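Local coordinates for protein inosine-uridine nucleoside N-ribohydrolase (Xanthomonas oryzae pv. oryzae, PDB 4KL0) that binds calcium and probably hydrolyses N-glycosidic bonds of nucleosides, serving as a bacterial effector protein, at residues T30-D35 / G147-A152; S174-G179 / P319-A324. One frame throughout, in Å; residues are numbered along the deposited sequence.

Overall arrangement
Both contacts are built on the central mixed sheet of a Rossmann-like nucleoside hydrolase domain, with centres 8 Å apart. Contact 1 pairs two parallel strands at the middle of that sheet; contact 2 packs the neighbouring strand, 172-178, against helix segment 319-324. The backbone stitches them together: Val-150 N lies 2.8 Å from Thr-176 O, and Val-150 O lies 3.0 Å from Met-178 N, both probable hydrogen bonds. Side chains meet too, Ile-151 CG2 being 4.0 Å from Thr-321 CG2. Calcium sits where the C-terminal ends of the strands of contact 1 open out, and Asp-318, directly before segment 319-324, is another of its ligands.

Contact 1: T30-D35 / G147-A152; sequences TLLFTD and GMVVIA. With CA (calcium ion), chain B.
Phe-33 and Met-148 meet on one face of a parallel strand pair, where the methionine, bent at its last torsion (chi3 59°), brings CE to 3.8 Å from CE2 of the ring, at an oblique angle. The Phe-33 ring turns its edge to the backbone: Val-149 O lies in the ring plane, 3.5 Å from CD2. Leu-31 CD1 rests on Met-148 CG on this same face, which helices 133-141 and 155-163 cover. On the other face Leu-32 CD1 fits against Val-149 CG1 and Ile-151 CD1, each 3.8 Å away. Between the faces run four backbone bonds in the alternating parallel pattern: Leu-31 N to Gly-147 O, Val-149 N to Leu-31 O and Ile-151 N to Phe-33 O, all nearly straight, and Phe-33 N to Val-149 O, somewhat bent (157°).

Past this dry, close-packed ladder the strands end in a hydrated metal site. Asp-35, with CG between its backbone N and carbonyl carbon (chi1 54°), lays its carboxylate against Ala-152 CB. Its OD1 binds calcium at 2.5 Å. Ile-151 O holds the same ion at 2.4 Å. Three waters fill out this side, and water 1 also donates to Asp-35 OD2 at 2.6 Å. Asp-42, itself held by Thr-34 OG1, and Asp-318 complete the site. Two oxygens 3.4 Å apart, Asp-35 OD1 and Ile-151 O, would probably repel each other without the cation they share.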
ATOM      1  N   THR A  30     -12.331   6.768   1.488  1.00 17.77           N
ATOM      2  CA  THR A  30     -11.323   5.953   0.779  1.00 16.88           C
ATOM      3  C   THR A  30     -11.625   4.482   0.881  1.00 16.87           C
ATOM      4  O   THR A  30     -11.919   3.984   1.971  1.00 16.77           O
ATOM      5  CB  THR A  30      -9.903   6.238   1.350  1.00 16.07           C
ATOM      6  OG1 THR A  30      -9.548   7.613   1.113  1.00 20.67           O
ATOM      7  CG2 THR A  30      -8.854   5.332   0.693  1.00 17.06           C
ATOM      8  N   LEU A  31     -11.557   3.789  -0.266  1.00 14.65           N
ATOM      9  CA  LEU A  31     -11.715   2.322  -0.363  1.00 12.65           C
ATOM     10  C   LEU A  31     -10.311   1.750  -0.664  1.00 15.31           C
ATOM     11  O   LEU A  31      -9.640   2.198  -1.651  1.00 15.04           O
ATOM     12  CB  LEU A  31     -12.644   1.929  -1.524  1.00 13.85           C
ATOM     13  CG  LEU A  31     -13.927   2.774  -1.562  1.00 15.26           C
ATOM     14  CD1 LEU A  31     -14.752   2.382  -2.829  1.00 17.94           C
ATOM     15  CD2 LEU A  31     -14.732   2.580  -0.317  1.00 15.99           C
ATOM     16  N   LEU A  32      -9.861   0.829   0.190  1.00 13.33           N
ATOM     17  CA  LEU A  32      -8.488   0.293   0.112  1.00 10.92           C
ATOM     18  C   LEU A  32      -8.535  -1.204  -0.181  1.00 13.77           C
ATOM     19  O   LEU A  32      -9.297  -1.968   0.429  1.00 13.60           O
ATOM     20  CB  LEU A  32      -7.786   0.593   1.439  1.00 11.63           C
ATOM     21  CG  LEU A  32      -6.341   0.189   1.588  1.00 12.83           C
ATOM     22  CD1 LEU A  32      -5.475   0.984   0.579  1.00 14.44           C
ATOM     23  CD2 LEU A  32      -5.791   0.489   3.032  1.00 13.01           C
ATOM     24  N   PHE A  33      -7.667  -1.640  -1.110  1.00 11.67           N
ATOM     25  CA  PHE A  33      -7.546  -3.041  -1.511  1.00  9.33           C
ATOM     26  C   PHE A  33      -6.116  -3.467  -1.205  1.00 10.76           C
ATOM     27  O   PHE A  33      -5.177  -2.820  -1.668  1.00 10.79           O
ATOM     28  CB  PHE A  33      -7.825  -3.154  -3.025  1.00 12.16           C
ATOM     29  CG  PHE A  33      -9.176  -2.642  -3.400  1.00 11.49           C
ATOM     30  CD1 PHE A  33     -10.245  -3.530  -3.553  1.00 13.71           C
ATOM     31  CD2 PHE A  33      -9.360  -1.288  -3.613  1.00 13.16           C
ATOM     32  CE1 PHE A  33     -11.547  -3.003  -3.864  1.00 14.88           C
ATOM     33  CE2 PHE A  33     -10.649  -0.773  -3.922  1.00 12.80           C
ATOM     34  CZ  PHE A  33     -11.719  -1.692  -4.064  1.00 12.93           C
ATOM     35  N   THR A  34      -5.931  -4.467  -0.335  1.00 10.26           N
ATOM     36  CA  THR A  34      -4.634  -4.643   0.355  1.00 10.43           C
ATOM     37  C   THR A  34      -4.356  -6.097   0.732  1.00 11.99           C
ATOM     38  O   THR A  34      -5.272  -6.929   0.732  1.00 13.14           O
ATOM     39  CB  THR A  34      -4.680  -3.783   1.609  1.00 10.80           C
ATOM     40  OG1 THR A  34      -3.480  -3.899   2.384  1.00 11.94           O
ATOM     41  CG2 THR A  34      -5.847  -4.159   2.492  1.00 12.73           C
ATOM     42  N   ASP A  35      -3.076  -6.442   0.923  1.00 10.71           N
ATOM     43  CA  ASP A  35      -2.646  -7.838   1.165  1.00 11.47           C
ATOM     44  C   ASP A  35      -1.590  -7.846   2.270  1.00 12.72           C
ATOM     45  O   ASP A  35      -0.440  -8.172   2.032  1.00 13.21           O
ATOM     46  CB  ASP A  35      -2.099  -8.491  -0.125  1.00 12.42           C
ATOM     47  CG  ASP A  35      -0.964  -7.675  -0.792  1.00 13.09           C
ATOM     48  OD1 ASP A  35      -0.607  -6.581  -0.281  1.00 12.74           O
ATOM     49  OD2 ASP A  35      -0.391  -8.195  -1.803  1.00 14.65           O
ATOM     50  N   GLY A 147     -12.305   7.902  -3.177  1.00 18.71           N
ATOM     51  CA  GLY A 147     -11.089   7.457  -3.856  1.00 19.28           C
ATOM     52  C   GLY A 147     -10.863   5.966  -3.668  1.00 16.27           C
ATOM     53  O   GLY A 147     -11.265   5.392  -2.661  1.00 19.28           O
ATOM     54  N   MET A 148     -10.275   5.315  -4.664  1.00 14.61           N
ATOM     55  CA  MET A 148      -9.959   3.867  -4.543  1.00 14.28           C
ATOM     56  C   MET A 148      -8.454   3.776  -4.573  1.00 14.92           C
ATOM     57  O   MET A 148      -7.795   4.388  -5.406  1.00 14.68           O
ATOM     58  CB  MET A 148     -10.488   3.029  -5.736  1.00 15.16           C
ATOM     59  CG  MET A 148     -12.029   2.741  -5.758  1.00 18.37           C
ATOM     60  SD  MET A 148     -12.668   1.907  -7.322  1.00 11.07           S
ATOM     61  CE  MET A 148     -11.699   0.376  -7.346  1.00 16.42           C
ATOM     62  N   VAL A 149      -7.888   3.054  -3.623  1.00 12.68           N
ATOM     63  CA  VAL A 149      -6.431   2.902  -3.566  1.00 12.87           C
ATOM     64  C   VAL A 149      -6.081   1.418  -3.589  1.00 12.79           C
ATOM     65  O   VAL A 149      -6.579   0.623  -2.747  1.00 11.42           O
ATOM     66  CB  VAL A 149      -5.906   3.563  -2.277  1.00 11.06           C
ATOM     67  CG1 VAL A 149      -4.403   3.317  -2.200  1.00 10.97           C
ATOM     68  CG2 VAL A 149      -6.215   5.105  -2.279  1.00 13.11           C
ATOM     69  N   VAL A 150      -5.272   1.037  -4.571  1.00 10.81           N
ATOM     70  CA  VAL A 150      -4.977  -0.410  -4.764  1.00  8.81           C
ATOM     71  C   VAL A 150      -3.533  -0.659  -4.449  1.00 10.34           C
ATOM     72  O   VAL A 150      -2.638  -0.158  -5.118  1.00 10.96           O
ATOM     73  CB  VAL A 150      -5.302  -0.816  -6.215  1.00 11.13           C
ATOM     74  CG1 VAL A 150      -4.905  -2.263  -6.472  1.00 12.58           C
ATOM     75  CG2 VAL A 150      -6.785  -0.479  -6.518  1.00 12.32           C
ATOM     76  N   ILE A 151      -3.287  -1.439  -3.377  1.00  9.61           N
ATOM     77  CA  ILE A 151      -1.918  -1.741  -2.985  1.00  9.89           C
ATOM     78  C   ILE A 151      -1.783  -3.249  -2.877  1.00  9.83           C
ATOM     79  O   ILE A 151      -0.976  -3.702  -2.108  1.00 10.78           O
ATOM     80  CB  ILE A 151      -1.534  -1.057  -1.659  1.00  9.72           C
ATOM     81  CG1 ILE A 151      -2.567  -1.296  -0.538  1.00 10.46           C
ATOM     82  CG2 ILE A 151      -1.434   0.485  -1.901  1.00 11.69           C
ATOM     83  CD1 ILE A 151      -2.149  -0.766   0.826  1.00 10.12           C
ATOM     84  N   ALA A 152      -2.482  -3.985  -3.725  1.00  9.21           N
ATOM     85  CA  ALA A 152      -2.423  -5.447  -3.797  1.00  7.88           C
ATOM     86  C   ALA A 152      -3.013  -5.893  -5.087  1.00 10.82           C
ATOM     87  O   ALA A 152      -3.306  -5.034  -5.911  1.00 11.35           O
ATOM     88  CB  ALA A 152      -3.236  -6.103  -2.611  1.00 10.05           C
TER
HETATM   89 CA    CA B 501       0.796  -4.575  -0.718  1.00 10.46          CA
HETATM   90  O   HOH W   1       1.310  -6.403  -2.488  1.00 12.46           O
HETATM   91  O   HOH W   2       2.116  -3.593  -2.855  1.00 13.09           O
HETATM   92  O   HOH W   3       3.214  -5.062  -0.403  1.00 15.13           O

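Contact 2: S174-G179 / P319-A324; sequences SITIMG and PLTLLA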
ATOM      1  N   SER A 174     -10.882   8.753  -8.496  1.00 17.98           N
ATOM      2  CA  SER A 174      -9.675   8.298  -9.162  1.00 17.83           C
ATOM      3  C   SER A 174      -9.399   6.946  -8.594  1.00 15.41           C
ATOM      4  O   SER A 174      -9.938   6.563  -7.540  1.00 17.02           O
ATOM      5  CB  SER A 174      -8.460   9.176  -8.838  1.00 19.75           C
ATOM      6  OG  SER A 174      -8.231   9.218  -7.420  1.00 22.97           O
ATOM      7  N   ILE A 175      -8.532   6.245  -9.298  1.00 14.56           N
ATOM      8  CA  ILE A 175      -8.028   4.935  -8.846  1.00 13.17           C
ATOM      9  C   ILE A 175      -6.513   5.054  -8.891  1.00 14.36           C
ATOM     10  O   ILE A 175      -5.920   5.337  -9.941  1.00 15.58           O
ATOM     11  CB  ILE A 175      -8.464   3.779  -9.757  1.00 14.69           C
ATOM     12  CG1 ILE A 175      -9.983   3.677  -9.817  1.00 16.17           C
ATOM     13  CG2 ILE A 175      -7.792   2.460  -9.276  1.00 15.14           C
ATOM     14  CD1 ILE A 175     -10.498   2.628 -10.798  1.00 19.30           C
ATOM     15  N   THR A 176      -5.856   4.811  -7.762  1.00 13.09           N
ATOM     16  CA  THR A 176      -4.404   4.962  -7.682  1.00 12.12           C
ATOM     17  C   THR A 176      -3.858   3.599  -7.315  1.00 13.63           C
ATOM     18  O   THR A 176      -4.372   2.951  -6.396  1.00 14.59           O
ATOM     19  CB  THR A 176      -3.988   5.954  -6.540  1.00 14.60           C
ATOM     20  OG1 THR A 176      -4.673   7.203  -6.741  1.00 14.69           O
ATOM     21  CG2 THR A 176      -2.501   6.268  -6.541  1.00 14.50           C
ATOM     22  N   ILE A 177      -2.869   3.136  -8.063  1.00 11.70           N
ATOM     23  CA  ILE A 177      -2.498   1.708  -7.992  1.00 11.09           C
ATOM     24  C   ILE A 177      -0.988   1.601  -7.861  1.00 13.30           C
ATOM     25  O   ILE A 177      -0.246   2.314  -8.561  1.00 15.27           O
ATOM     26  CB  ILE A 177      -2.860   0.961  -9.337  1.00 14.31           C
ATOM     27  CG1 ILE A 177      -4.351   1.074  -9.627  1.00 14.21           C
ATOM     28  CG2 ILE A 177      -2.403  -0.535  -9.289  1.00 15.58           C
ATOM     29  CD1 ILE A 177      -4.722   0.572 -11.080  1.00 17.43           C
ATOM     30  N   MET A 178      -0.505   0.698  -7.011  1.00 10.64           N
ATOM     31  CA  MET A 178       0.908   0.390  -6.933  1.00 11.60           C
ATOM     32  C   MET A 178       1.106  -0.745  -7.927  1.00 13.29           C
ATOM     33  O   MET A 178       0.739  -1.904  -7.672  1.00 10.56           O
ATOM     34  CB  MET A 178       1.229  -0.076  -5.480  1.00 11.51           C
ATOM     35  CG  MET A 178       2.721  -0.117  -5.107  1.00 12.93           C
ATOM     36  SD  MET A 178       3.743  -1.439  -5.933  1.00  8.55           S
ATOM     37  CE  MET A 178       4.840  -0.325  -6.869  1.00 13.89           C
ATOM     38  N   GLY A 179       1.612  -0.410  -9.102  1.00 11.93           N
ATOM     39  CA  GLY A 179       1.435  -1.345 -10.202  1.00 15.20           C
ATOM     40  C   GLY A 179       2.487  -1.078 -11.265  1.00 14.11           C
ATOM     41  O   GLY A 179       3.602  -0.751 -10.939  1.00 16.15           O
ATOM     42  N   PRO A 319       2.920   2.922   1.012  1.00 10.53           N
ATOM     43  CA  PRO A 319       2.655   4.229   1.617  1.00 10.84           C
ATOM     44  C   PRO A 319       2.804   5.333   0.602  1.00 11.35           C
ATOM     45  O   PRO A 319       2.006   6.268   0.634  1.00 11.51           O
ATOM     46  CB  PRO A 319       3.787   4.345   2.631  1.00 10.06           C
ATOM     47  CG  PRO A 319       3.978   2.953   3.084  1.00 10.89           C
ATOM     48  CD  PRO A 319       3.867   2.121   1.818  1.00 12.12           C
ATOM     49  N   LEU A 320       3.777   5.234  -0.295  1.00 13.54           N
ATOM     50  CA  LEU A 320       3.899   6.259  -1.309  1.00 13.55           C
ATOM     51  C   LEU A 320       2.689   6.283  -2.228  1.00 13.97           C
ATOM     52  O   LEU A 320       2.310   7.338  -2.731  1.00 14.79           O
ATOM     53  CB  LEU A 320       5.166   6.045  -2.137  1.00 14.60           C
ATOM     54  CG  LEU A 320       6.417   6.420  -1.340  1.00 14.98           C
ATOM     55  CD1 LEU A 320       7.688   5.847  -2.061  1.00 17.68           C
ATOM     56  CD2 LEU A 320       6.556   7.946  -1.229  1.00 18.19           C
ATOM     57  N   THR A 321       2.108   5.124  -2.511  1.00 12.47           N
ATOM     58  CA  THR A 321       0.903   5.057  -3.368  1.00 11.56           C
ATOM     59  C   THR A 321      -0.244   5.833  -2.730  1.00 12.25           C
ATOM     60  O   THR A 321      -0.934   6.590  -3.401  1.00 12.84           O
ATOM     61  CB  THR A 321       0.524   3.582  -3.613  1.00 12.81           C
ATOM     62  OG1 THR A 321       1.649   2.956  -4.246  1.00 11.78           O
ATOM     63  CG2 THR A 321      -0.674   3.445  -4.511  1.00 12.42           C
ATOM     64  N   LEU A 322      -0.423   5.627  -1.426  1.00 11.64           N
ATOM     65  CA  LEU A 322      -1.417   6.393  -0.704  1.00 11.94           C
ATOM     66  C   LEU A 322      -1.131   7.906  -0.746  1.00 13.39           C
ATOM     67  O   LEU A 322      -2.082   8.702  -1.013  1.00 13.61           O
ATOM     68  CB  LEU A 322      -1.545   5.867   0.742  1.00 11.25           C
ATOM     69  CG  LEU A 322      -2.559   6.708   1.560  1.00 11.14           C
ATOM     70  CD1 LEU A 322      -3.937   6.549   0.957  1.00 14.59           C
ATOM     71  CD2 LEU A 322      -2.588   6.248   2.996  1.00 14.02           C
ATOM     72  N   LEU A 323       0.120   8.294  -0.561  1.00 12.88           N
ATOM     73  CA  LEU A 323       0.486   9.708  -0.637  1.00 14.45           C
ATOM     74  C   LEU A 323       0.178  10.223  -2.038  1.00 15.05           C
ATOM     75  O   LEU A 323      -0.291  11.363  -2.211  1.00 17.69           O
ATOM     76  CB  LEU A 323       1.944   9.938  -0.250  1.00 14.95           C
ATOM     77  CG  LEU A 323       2.297   9.616   1.223  1.00 12.67           C
ATOM     78  CD1 LEU A 323       3.730  10.041   1.525  1.00 17.18           C
ATOM     79  CD2 LEU A 323       1.373  10.355   2.203  1.00 15.37           C
ATOM     80  N   ALA A 324       0.386   9.377  -3.044  1.00 12.91           N
ATOM     81  CA  ALA A 324       0.082   9.797  -4.420  1.00 15.17           C
ATOM     82  C   ALA A 324      -1.408   9.925  -4.725  1.00 16.83           C
ATOM     83  O   ALA A 324      -1.782  10.588  -5.718  1.00 19.60           O
ATOM     84  CB  ALA A 324       0.806   8.828  -5.434  1.00 13.08           C
TER
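Thr-176 and Thr-321 bring strand against helix in the alpha/beta layering of this Rossmann-like fold, the two segments running nearly antiparallel at 159° with their axes 8.1 Å apart. The contact is small and made by van der Waals packing. With Thr-176 OG1 anti to the carbonyl carbon (chi1 -55°), the CG2 methyl lies anti to the backbone N and reaches the helix backbone, 3.5 Å from Thr-321 O. It also touches the Thr-321 methyl, the two side chains running alongside in opposite senses. Farther along the helix, Ala-324 CB lies beside the same methyl of Thr-176 at 4.3 Å.

Thr-321 contributes most of the helix side of the contact. Its CG2 lies over the peptide joining Ile-177 to Met-178, 3.8 Å from Ile-177 C. Met-178 lies roughly perpendicular to Thr-321, its CB 3.3 Å from Thr-321 OG1, then turns off at chi2 and chi3, carrying the sulfur away from the helix. One shell out, strand 172-178 lies between strands 146-150 and 221-224, and the far side of the helix packs on helices 41-54 and 358-372. Within the helix, Thr-321 OG1 hydrogen-bonds to Tyr-317 O one turn back, which fixes how the side chain is turned.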